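Local atomic coordinates of N-acetylmuramoyl-L-alanine amidase domain-containing protein SAOUHSC_02979 (Staphylococcus aureus, PDB entry 5T1Q), a protein that probably cleaves amide bonds of the bacterial cell wall as a secreted amidase, here represented by its glucosaminidase-like and CHAP domains. Residues 5-10 / 131-136. Numbering follows the deposited sequence.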
# COMPACT_ATOMS: atom_id res chain seq x y z
N GLN A 5 18.61 -0.01 3.44
CA GLN A 5 17.19 0.08 3.11
C GLN A 5 16.66 -1.10 2.29
O GLN A 5 15.45 -1.26 2.13
CB GLN A 5 16.85 1.39 2.37
CG GLN A 5 16.60 2.56 3.28
CD GLN A 5 15.43 2.33 4.21
OE1 GLN A 5 15.60 2.28 5.42
NE2 GLN A 5 14.24 2.14 3.65
N LEU A 6 17.56 -1.92 1.75
CA LEU A 6 17.14 -3.06 0.94
C LEU A 6 17.35 -4.34 1.74
O LEU A 6 17.96 -4.29 2.80
CB LEU A 6 17.91 -3.08 -0.39
CG LEU A 6 17.78 -1.80 -1.24
CD1 LEU A 6 18.68 -1.90 -2.45
CD2 LEU A 6 16.33 -1.54 -1.67
N PRO A 7 16.79 -5.47 1.27
CA PRO A 7 16.99 -6.72 2.00
C PRO A 7 18.45 -7.16 2.06
O PRO A 7 19.15 -7.13 1.05
CB PRO A 7 16.17 -7.74 1.19
CG PRO A 7 15.16 -6.94 0.46
CD PRO A 7 15.81 -5.62 0.18
N THR A 8 18.89 -7.55 3.25
CA THR A 8 20.24 -8.05 3.44
C THR A 8 20.25 -9.54 3.14
O THR A 8 19.20 -10.16 2.97
CB THR A 8 20.71 -7.86 4.89
OG1 THR A 8 19.84 -8.58 5.77
CG2 THR A 8 20.71 -6.38 5.26
N GLN A 9 21.45 -10.11 3.09
CA GLN A 9 21.62 -11.54 2.82
C GLN A 9 20.95 -12.39 3.90
O GLN A 9 20.29 -13.39 3.59
CB GLN A 9 23.12 -11.87 2.70
CG GLN A 9 23.48 -13.34 2.50
CD GLN A 9 22.88 -13.97 1.23
OE1 GLN A 9 22.25 -13.29 0.41
NE2 GLN A 9 23.09 -15.28 1.08
N ASP A 10 21.09 -11.97 5.16
CA ASP A 10 20.52 -12.69 6.31
C ASP A 10 18.98 -12.60 6.31
O ASP A 10 18.29 -13.56 6.67
CB ASP A 10 21.11 -12.16 7.62
CG ASP A 10 20.98 -13.14 8.78
OD1 ASP A 10 19.90 -13.76 8.95
OD2 ASP A 10 21.96 -13.29 9.55
N GLN A 131 7.03 -11.11 -8.10
CA GLN A 131 7.20 -12.13 -7.06
C GLN A 131 7.26 -11.41 -5.71
O GLN A 131 8.25 -10.73 -5.41
CB GLN A 131 8.49 -12.92 -7.29
CG GLN A 131 8.64 -13.52 -8.68
CD GLN A 131 9.96 -14.25 -8.87
OE1 GLN A 131 10.66 -14.60 -7.91
NE2 GLN A 131 10.32 -14.50 -10.13
N LEU A 132 6.20 -11.55 -4.91
CA LEU A 132 6.12 -10.89 -3.61
C LEU A 132 6.65 -11.75 -2.47
O LEU A 132 6.48 -12.97 -2.46
CB LEU A 132 4.67 -10.50 -3.29
CG LEU A 132 4.04 -9.32 -4.05
CD1 LEU A 132 4.29 -9.37 -5.54
CD2 LEU A 132 2.55 -9.28 -3.78
N TYR A 133 7.30 -11.11 -1.50
CA TYR A 133 7.79 -11.81 -0.33
C TYR A 133 7.84 -10.87 0.84
O TYR A 133 7.56 -9.68 0.71
CB TYR A 133 9.15 -12.47 -0.59
CG TYR A 133 10.28 -11.52 -0.90
CD1 TYR A 133 10.45 -11.02 -2.18
CD2 TYR A 133 11.20 -11.15 0.08
CE1 TYR A 133 11.49 -10.17 -2.49
CE2 TYR A 133 12.26 -10.30 -0.22
CZ TYR A 133 12.41 -9.81 -1.51
OH TYR A 133 13.44 -8.95 -1.84
N SER A 134 8.17 -11.41 2.00
CA SER A 134 8.21 -10.67 3.23
C SER A 134 9.51 -10.97 3.94
O SER A 134 10.05 -12.06 3.80
CB SER A 134 7.04 -11.10 4.11
OG SER A 134 6.99 -10.36 5.31
N ILE A 135 10.03 -9.98 4.66
CA ILE A 135 11.21 -10.15 5.50
C ILE A 135 10.93 -9.48 6.83
O ILE A 135 10.15 -8.52 6.90
CB ILE A 135 12.51 -9.57 4.90
CG1 ILE A 135 12.41 -8.05 4.68
CG2 ILE A 135 12.87 -10.29 3.61
CD1 ILE A 135 13.72 -7.41 4.31
N ASN A 136 11.54 -10.00 7.88
CA ASN A 136 11.42 -9.46 9.21
C ASN A 136 12.69 -8.64 9.46
O ASN A 136 13.79 -9.19 9.45
CB ASN A 136 11.30 -10.60 10.22
CG ASN A 136 11.01 -10.12 11.62
OD1 ASN A 136 11.79 -10.35 12.53
ND2 ASN A 136 9.90 -9.43 11.80
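Pro-7 sets its ring against two residues of the strand 131-136, Tyr-133 and Ile-135, whose side chains rise from the same side of the strand, two positions apart. The pyrrolidine edge does the touching. CG of Pro-7 lies 3.5 Å from OH of Tyr-133, at the rim of the aromatic ring and near its plane, and 4.4 Å from CZ of that residue, so the proline meets the hydroxyl end of the tyrosine and does not stack on a face. CB of Pro-7 rests 4.0 Å from CD1 of Ile-135, the end of the longer isoleucine branch, and the two side chains run nearly perpendicular.

In both strand residues the gamma carbon, CG of Tyr-133 (chi1 63°) and CG1 of Ile-135 (chi1 61°), sits between the backbone N and the carbonyl carbon. In Ile-135 the outer chain is then extended, with chi2 of 171°, which carries CD1 out to the proline. The shorter branch turns back along the strand, and CG2 comes to lie in the plane of the Tyr-133 ring, at its edge.

The contact joins the start of this chain, a piece of a longer protein, to strand 131-140 of the two-stranded antiparallel hairpin within the glucosaminidase-like region. Just beyond the proline, Thr-8 is the N-cap of helix 9-13, and Leu-12 of that helix also touches Pro-7 and Tyr-133. Lys-15 makes a cation-pi contact with the tyrosine ring, while Glu-126 of the partner strand packs on all three contact residues.

The example illustrates how one proline just before a helix can pack against two same-side strand residues. With just 118 Å² buried over both sides, the contact depends on shape and dispersion. CB and CG of Pro-7 both border CD1 of Ile-135, and CG alone also reaches the phenol: a small, mostly apolar junction whose nearest approach is of a ring carbon to the phenol oxygen, without directional polar bonding between the segments.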